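Local coordinates for protein Rik1-associated factor 1 (Schizosaccharomyces pombe, PDB 4O9D) that contributes, through a chain whose WD40 propeller part is described here, to heterochromatin formation within the Clr4 complex that methylates and ubiquitylates histone H3, at residues S77-K80 / E86-Y89; L104-F109 / K114-E119. All blocks are in the same frame, centred on the assembly; numbering follows the deposited sequence.

Contact 1 of 2, residues S77-K80 / E86-Y89; sequences SHYK and EKEY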
ATOM      1  N   SER A  77      -3.621   2.592  19.210  1.00 30.32           N
ATOM      2  CA  SER A  77      -2.553   2.237  18.257  1.00 28.18           C
ATOM      3  C   SER A  77      -1.677   1.045  18.687  1.00 28.21           C
ATOM      4  O   SER A  77      -2.130   0.197  19.439  1.00 32.17           O
ATOM      5  CB  SER A  77      -1.685   3.456  17.939  1.00 30.79           C
ATOM      6  OG  SER A  77      -0.908   3.227  16.761  1.00 31.48           O
ATOM      7  N   HIS A  78      -0.445   0.984  18.172  1.00 27.57           N
ATOM      8  CA  HIS A  78       0.520  -0.084  18.479  1.00 29.08           C
ATOM      9  C   HIS A  78       1.769   0.537  19.102  1.00 32.10           C
ATOM     10  O   HIS A  78       2.207   1.594  18.661  1.00 36.66           O
ATOM     11  CB  HIS A  78       0.948  -0.812  17.193  1.00 29.86           C
ATOM     12  CG  HIS A  78      -0.186  -1.381  16.392  1.00 28.24           C
ATOM     13  ND1 HIS A  78      -0.356  -2.736  16.199  1.00 26.27           N
ATOM     14  CD2 HIS A  78      -1.207  -0.780  15.736  1.00 25.70           C
ATOM     15  CE1 HIS A  78      -1.424  -2.946  15.449  1.00 24.78           C
ATOM     16  NE2 HIS A  78      -1.971  -1.776  15.170  1.00 22.53           N
ATOM     17  N   TYR A  79       2.380  -0.128  20.081  1.00 32.16           N
ATOM     18  CA  TYR A  79       3.484   0.487  20.820  1.00 37.45           C
ATOM     19  C   TYR A  79       4.304  -0.545  21.600  1.00 41.52           C
ATOM     20  O   TYR A  79       3.861  -1.673  21.810  1.00 35.20           O
ATOM     21  CB  TYR A  79       2.927   1.523  21.800  1.00 35.39           C
ATOM     22  CG  TYR A  79       1.882   0.930  22.719  1.00 42.23           C
ATOM     23  CD1 TYR A  79       2.237   0.337  23.921  1.00 45.10           C
ATOM     24  CD2 TYR A  79       0.541   0.927  22.364  1.00 42.31           C
ATOM     25  CE1 TYR A  79       1.278  -0.231  24.751  1.00 47.53           C
ATOM     26  CE2 TYR A  79      -0.419   0.366  23.187  1.00 41.12           C
ATOM     27  CZ  TYR A  79      -0.046  -0.212  24.377  1.00 47.24           C
ATOM     28  OH  TYR A  79      -1.003  -0.771  25.197  1.00 49.70           O
ATOM     29  N   LYS A  80       5.504  -0.151  22.023  1.00 45.78           N
ATOM     30  CA  LYS A  80       6.314  -0.980  22.925  1.00 50.62           C
ATOM     31  C   LYS A  80       6.880  -0.064  24.009  1.00 50.78           C
ATOM     32  O   LYS A  80       6.941   1.156  23.828  1.00 53.42           O
ATOM     33  CB  LYS A  80       7.472  -1.669  22.182  1.00 49.37           C
ATOM     34  CG  LYS A  80       7.084  -2.522  20.966  1.00 49.98           C
ATOM     35  CD  LYS A  80       8.310  -2.857  20.078  1.00 46.61           C
ATOM     36  CE  LYS A  80       7.947  -3.852  18.970  1.00 47.32           C
ATOM     37  NZ  LYS A  80       9.081  -4.266  18.070  1.00 41.43           N
ATOM     38  N   GLU A  86       9.032   4.015  29.244  1.00 59.36           N
ATOM     39  CA  GLU A  86       7.928   4.840  28.756  1.00 58.68           C
ATOM     40  C   GLU A  86       7.581   4.445  27.324  1.00 63.88           C
ATOM     41  O   GLU A  86       8.397   4.606  26.416  1.00 65.37           O
ATOM     42  CB  GLU A  86       8.302   6.328  28.796  1.00 57.17           C
ATOM     43  CG  GLU A  86       8.682   6.862  30.182  1.00 59.52           C
ATOM     44  CD  GLU A  86       7.528   6.817  31.177  1.00 62.93           C
ATOM     45  OE1 GLU A  86       7.607   6.036  32.152  1.00 58.93           O
ATOM     46  OE2 GLU A  86       6.546   7.568  30.988  1.00 63.26           O
ATOM     47  N   LYS A  87       6.364   3.948  27.121  1.00 62.17           N
ATOM     48  CA  LYS A  87       5.958   3.398  25.828  1.00 60.89           C
ATOM     49  C   LYS A  87       6.225   4.334  24.641  1.00 54.43           C
ATOM     50  O   LYS A  87       5.996   5.544  24.714  1.00 51.32           O
ATOM     51  CB  LYS A  87       4.478   3.041  25.869  1.00 59.75           C
ATOM     52  CG  LYS A  87       3.563   4.184  25.502  1.00 52.67           C
ATOM     53  CD  LYS A  87       2.119   3.815  25.782  1.00 53.92           C
ATOM     54  CE  LYS A  87       1.182   4.460  24.784  1.00 52.78           C
ATOM     55  NZ  LYS A  87      -0.232   4.253  25.186  1.00 55.80           N
ATOM     56  N   GLU A  88       6.733   3.757  23.556  1.00 51.20           N
ATOM     57  CA  GLU A  88       6.905   4.479  22.301  1.00 49.04           C
ATOM     58  C   GLU A  88       6.073   3.785  21.228  1.00 46.83           C
ATOM     59  O   GLU A  88       5.910   2.569  21.239  1.00 40.81           O
ATOM     60  CB  GLU A  88       8.381   4.545  21.884  1.00 50.96           C
ATOM     61  CG  GLU A  88       9.091   5.851  22.304  1.00 58.27           C
ATOM     62  CD  GLU A  88      10.441   6.055  21.610  1.00 64.38           C
ATOM     63  OE1 GLU A  88      10.676   7.151  21.036  1.00 58.25           O
ATOM     64  OE2 GLU A  88      11.272   5.120  21.644  1.00 68.33           O
ATOM     65  N   TYR A  89       5.545   4.566  20.299  1.00 46.89           N
ATOM     66  CA  TYR A  89       4.692   4.024  19.251  1.00 42.72           C
ATOM     67  C   TYR A  89       5.484   3.247  18.193  1.00 38.39           C
ATOM     68  O   TYR A  89       6.631   3.588  17.882  1.00 37.50           O
ATOM     69  CB  TYR A  89       3.866   5.154  18.644  1.00 37.64           C
ATOM     70  CG  TYR A  89       2.797   5.589  19.608  1.00 42.86           C
ATOM     71  CD1 TYR A  89       1.624   4.865  19.733  1.00 39.99           C
ATOM     72  CD2 TYR A  89       2.980   6.686  20.434  1.00 51.79           C
ATOM     73  CE1 TYR A  89       0.653   5.238  20.622  1.00 44.18           C
ATOM     74  CE2 TYR A  89       2.007   7.070  21.338  1.00 50.65           C
ATOM     75  CZ  TYR A  89       0.849   6.338  21.429  1.00 51.03           C
ATOM     76  OH  TYR A  89      -0.126   6.706  22.324  1.00 53.00           O
TER
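Lys80 and Glu88 form an antiparallel hydrogen-bonded pair. Lys80 N gives to Glu88 O at 2.9 Å, and Glu88 N returns a short bond to Lys80 O at 2.6 Å, with the carbonyls pointing almost straight at their donors. Lys80 O also takes a CA-H...O contact from Lys87 CA (3.2 Å).

Next to this pair, Tyr79 and Tyr89 make a non-hydrogen-bonded pair whose side chains leave on the same face of the sheet. With chi1 at 55°, Tyr79 CG lies between its own backbone N and carbonyl carbon, and the ring stands where Lys87 covers one face. The lysine chain crosses that face at a slant: CD lies 3.9 Å from Tyr79 CD1, toward the rim, while NZ stands 4.4 Å from the ring centroid and only 10° off its normal. That geometry defines a cation-pi interaction, with a CH-pi contact from CD beside it. The Tyr89 ring lies obliquely against His78 and Ser77 of the other segment, CD1 3.5 Å from His78 O and CE1 4.0 Å from Ser77 CB.

On the other face, the Lys80 side chain runs away from Glu88 and its NZ bonds to Phe109 O. One step outward, His78 pairs through its backbone with Ser90, continuing the register, and Ser77 OG bonds to Asn61 OD1. The His78 ring leads away from 86-89, and both its nitrogens are used, ND1 with Asp110 OD1 and NE2 with Thr106 OG1. A histidine just ahead of a blade, held between a loop aspartate and a strand threonine, matches the structural tetrad of WD40 repeats; here the short hairpin of 79-81 and 87-97 starts directly after it.

Contact 2 of 2, residues L104-F109 / K114-E119; sequences LYTGAF and KVWDME. With EDO (1,2-ethanediol), chain C.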
ATOM      1  N   LEU A 104     -11.955  -1.319  11.420  1.00 24.54           N
ATOM      2  CA  LEU A 104     -10.671  -1.008  10.801  1.00 28.47           C
ATOM      3  C   LEU A 104      -9.626  -2.044  11.248  1.00 25.81           C
ATOM      4  O   LEU A 104      -9.475  -2.293  12.440  1.00 22.05           O
ATOM      5  CB  LEU A 104     -10.214   0.392  11.212  1.00 26.21           C
ATOM      6  CG  LEU A 104      -8.826   0.834  10.726  1.00 29.37           C
ATOM      7  CD1 LEU A 104      -8.793   1.014   9.199  1.00 25.05           C
ATOM      8  CD2 LEU A 104      -8.345   2.131  11.441  1.00 29.54           C
ATOM      9  N   TYR A 105      -8.903  -2.628  10.290  1.00 24.35           N
ATOM     10  CA  TYR A 105      -7.823  -3.566  10.590  1.00 21.84           C
ATOM     11  C   TYR A 105      -6.447  -2.887  10.437  1.00 28.31           C
ATOM     12  O   TYR A 105      -6.171  -2.254   9.402  1.00 24.98           O
ATOM     13  CB  TYR A 105      -7.913  -4.768   9.632  1.00 22.55           C
ATOM     14  CG  TYR A 105      -9.264  -5.451   9.580  1.00 23.08           C
ATOM     15  CD1 TYR A 105      -9.831  -5.994  10.730  1.00 28.64           C
ATOM     16  CD2 TYR A 105      -9.957  -5.590   8.384  1.00 20.84           C
ATOM     17  CE1 TYR A 105     -11.058  -6.638  10.690  1.00 32.14           C
ATOM     18  CE2 TYR A 105     -11.191  -6.233   8.325  1.00 23.88           C
ATOM     19  CZ  TYR A 105     -11.739  -6.769   9.487  1.00 34.70           C
ATOM     20  OH  TYR A 105     -12.968  -7.430   9.464  1.00 26.61           O
ATOM     21  N   THR A 106      -5.582  -3.001  11.447  1.00 20.51           N
ATOM     22  CA  THR A 106      -4.239  -2.407  11.351  1.00 23.24           C
ATOM     23  C   THR A 106      -3.117  -3.386  11.672  1.00 23.94           C
ATOM     24  O   THR A 106      -3.302  -4.361  12.441  1.00 25.58           O
ATOM     25  CB  THR A 106      -4.032  -1.177  12.281  1.00 24.62           C
ATOM     26  OG1 THR A 106      -4.226  -1.570  13.643  1.00 26.52           O
ATOM     27  CG2 THR A 106      -4.970  -0.025  11.928  1.00 23.72           C
ATOM     28  N   GLY A 107      -1.954  -3.124  11.076  1.00 21.96           N
ATOM     29  CA  GLY A 107      -0.755  -3.911  11.301  1.00 23.21           C
ATOM     30  C   GLY A 107       0.398  -2.990  11.688  1.00 24.91           C
ATOM     31  O   GLY A 107       0.457  -1.855  11.261  1.00 26.93           O
ATOM     32  N   ALA A 108       1.323  -3.469  12.500  1.00 26.53           N
ATOM     33  CA  ALA A 108       2.416  -2.610  12.918  1.00 27.24           C
ATOM     34  C   ALA A 108       3.680  -3.381  13.292  1.00 26.71           C
ATOM     35  O   ALA A 108       3.718  -4.623  13.321  1.00 23.87           O
ATOM     36  CB  ALA A 108       1.968  -1.719  14.110  1.00 24.74           C
ATOM     37  N   PHE A 109       4.691  -2.597  13.646  1.00 28.15           N
ATOM     38  CA  PHE A 109       6.003  -3.099  14.000  1.00 29.40           C
ATOM     39  C   PHE A 109       6.054  -3.548  15.474  1.00 35.03           C
ATOM     40  O   PHE A 109       7.124  -3.852  16.019  1.00 33.77           O
ATOM     41  CB  PHE A 109       7.049  -2.021  13.712  1.00 28.29           C
ATOM     42  CG  PHE A 109       7.388  -1.866  12.256  1.00 35.98           C
ATOM     43  CD1 PHE A 109       6.665  -2.540  11.271  1.00 30.11           C
ATOM     44  CD2 PHE A 109       8.441  -1.039  11.867  1.00 31.74           C
ATOM     45  CE1 PHE A 109       6.989  -2.405   9.933  1.00 27.67           C
ATOM     46  CE2 PHE A 109       8.771  -0.900  10.527  1.00 32.75           C
ATOM     47  CZ  PHE A 109       8.044  -1.585   9.562  1.00 34.71           C
ATOM     48  N   LYS A 114      -4.469  -5.563  14.890  1.00 22.38           N
ATOM     49  CA  LYS A 114      -5.581  -5.086  15.740  1.00 23.61           C
ATOM     50  C   LYS A 114      -6.828  -4.748  14.930  1.00 28.96           C
ATOM     51  O   LYS A 114      -6.763  -4.435  13.724  1.00 23.30           O
ATOM     52  CB  LYS A 114      -5.159  -3.889  16.607  1.00 23.12           C
ATOM     53  CG  LYS A 114      -4.091  -4.270  17.654  1.00 24.65           C
ATOM     54  CD  LYS A 114      -3.510  -3.081  18.436  1.00 27.25           C
ATOM     55  CE  LYS A 114      -2.491  -3.532  19.504  1.00 27.75           C
ATOM     56  NZ  LYS A 114      -2.053  -2.412  20.395  1.00 31.30           N
ATOM     57  N   VAL A 115      -7.966  -4.821  15.611  1.00 25.88           N
ATOM     58  CA  VAL A 115      -9.268  -4.581  15.003  1.00 25.14           C
ATOM     59  C   VAL A 115      -9.981  -3.493  15.825  1.00 29.71           C
ATOM     60  O   VAL A 115     -10.193  -3.684  17.028  1.00 27.27           O
ATOM     61  CB  VAL A 115     -10.128  -5.876  15.036  1.00 21.45           C
ATOM     62  CG1 VAL A 115     -11.492  -5.614  14.427  1.00 25.48           C
ATOM     63  CG2 VAL A 115      -9.416  -7.010  14.318  1.00 24.13           C
ATOM     64  N   TRP A 116     -10.352  -2.378  15.187  1.00 26.49           N
ATOM     65  CA  TRP A 116     -10.950  -1.241  15.889  1.00 26.74           C
ATOM     66  C   TRP A 116     -12.371  -0.951  15.381  1.00 28.47           C
ATOM     67  O   TRP A 116     -12.643  -1.068  14.191  1.00 26.57           O
ATOM     68  CB  TRP A 116     -10.107   0.036  15.689  1.00 27.37           C
ATOM     69  CG  TRP A 116      -8.624  -0.123  15.834  1.00 25.30           C
ATOM     70  CD1 TRP A 116      -7.740  -0.495  14.850  1.00 28.76           C
ATOM     71  CD2 TRP A 116      -7.831   0.119  17.010  1.00 29.95           C
ATOM     72  NE1 TRP A 116      -6.453  -0.516  15.349  1.00 24.75           N
ATOM     73  CE2 TRP A 116      -6.485  -0.153  16.672  1.00 30.40           C
ATOM     74  CE3 TRP A 116      -8.130   0.517  18.322  1.00 29.36           C
ATOM     75  CZ2 TRP A 116      -5.449  -0.041  17.595  1.00 28.29           C
ATOM     76  CZ3 TRP A 116      -7.102   0.637  19.227  1.00 26.17           C
ATOM     77  CH2 TRP A 116      -5.780   0.349  18.868  1.00 29.28           C
ATOM     78  N   ASP A 117     -13.278  -0.532  16.262  1.00 33.71           N
ATOM     79  CA  ASP A 117     -14.593  -0.122  15.784  1.00 30.49           C
ATOM     80  C   ASP A 117     -14.543   1.371  15.433  1.00 32.23           C
ATOM     81  O   ASP A 117     -13.527   2.041  15.655  1.00 31.08           O
ATOM     82  CB  ASP A 117     -15.722  -0.466  16.780  1.00 33.95           C
ATOM     83  CG  ASP A 117     -15.665   0.353  18.074  1.00 33.77           C
ATOM     84  OD1 ASP A 117     -15.132   1.486  18.078  1.00 30.74           O
ATOM     85  OD2 ASP A 117     -16.179  -0.145  19.104  1.00 37.70           O
ATOM     86  N   MET A 118     -15.623   1.898  14.875  1.00 33.06           N
ATOM     87  CA  MET A 118     -15.574   3.271  14.387  1.00 34.01           C
ATOM     88  C   MET A 118     -15.519   4.326  15.503  1.00 38.53           C
ATOM     89  O   MET A 118     -15.412   5.520  15.211  1.00 37.48           O
ATOM     90  CB  MET A 118     -16.722   3.546  13.408  1.00 36.07           C
ATOM     91  CG  MET A 118     -16.598   2.779  12.093  1.00 36.60           C
ATOM     92  SD  MET A 118     -14.991   3.012  11.264  1.00 36.08           S
ATOM     93  CE  MET A 118     -14.006   1.641  11.890  1.00 32.29           C
ATOM     94  N   GLU A 119     -15.543   3.912  16.773  1.00 34.73           N
ATOM     95  CA  GLU A 119     -15.361   4.897  17.855  1.00 39.85           C
ATOM     96  C   GLU A 119     -14.005   4.785  18.546  1.00 37.91           C
ATOM     97  O   GLU A 119     -13.760   5.417  19.585  1.00 38.83           O
ATOM     98  CB  GLU A 119     -16.480   4.795  18.873  1.00 36.58           C
ATOM     99  CG  GLU A 119     -17.828   4.586  18.234  1.00 42.12           C
ATOM    100  CD  GLU A 119     -18.571   3.442  18.871  1.00 49.77           C
ATOM    101  OE1 GLU A 119     -19.137   3.660  19.963  1.00 54.34           O
ATOM    102  OE2 GLU A 119     -18.584   2.329  18.287  1.00 45.31           O
TER
HETATM  103  C1  EDO C 701     -13.576   9.417  13.959  1.00 35.54           C
HETATM  104  O1  EDO C 701     -14.704   8.568  13.705  1.00 50.59           O
HETATM  105  C2  EDO C 701     -13.959  10.883  13.753  1.00 38.30           C
HETATM  106  O2  EDO C 701     -15.164  11.220  14.457  1.00 39.59           O
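Trp116 and Thr106 meet across a beta hairpin of the WD40 blade and match the tryptophan and hydroxyl positions of the WD40 structural tetrad, with His78 as the hydroxyl's other partner. Part of the evidence is the indole bond: Trp116 NE1 gives to Thr106 OG1 at 3.0 Å with an angle of 168° at the hydrogen, and the oxygen lies only 5° out of the ring plane. Thr106 therefore sits at the indole edge, the two side chains crossing at about a right angle. Thr106 chi1 of 60° sets OG1 between its backbone N and carbonyl carbon, facing NE1.

The main chains add regular antiparallel bonds. Leu104 and Trp116 exchange two, each 2.9 Å between N of one and O of the other, and Thr106 and Lys114 exchange a second pair, with Thr106 N 2.9 Å from Lys114 O.

Apolar contacts fill in around them. On one face Leu104 CD2 approaches Trp116 CD1 (4.3 Å), and Leu62 and Ile64 of the neighbouring blade pack on this side. Met118, bent at chi2 and chi3, brings CE back to Leu104 CB at 4.0 Å. On the other face Val115 CG2 touches the edge of the Tyr105 ring, 3.8 Å from CD1, while Tyr105 OH bonds to Asp142 and Thr158.

Asp117 opens an Asx turn: Glu119 N donates to its OD1 over 2.8 Å, from above the carboxylate plane.

Both contacts are antiparallel pairings in one blade sheet, contact 1 adding the short outer strand 79-81 beside 87-97, which in turn lies beside strand 103-108 of contact 2. Their places differ: contact 1, its centre about 23 Å from that of the chain, is partly buried, whereas contact 2, its centre at about 16 Å, is buried. The chemistry differs too: a lysine laid over a tyrosine ring at the surface, an indole-hydroxyl bond with apolar contacts inside. Besides the His78 tie to Thr106, Lys114 NZ reaches the backbone O of Ser77 at 2.8 Å, a probable hydrogen bond that joins the two contacts.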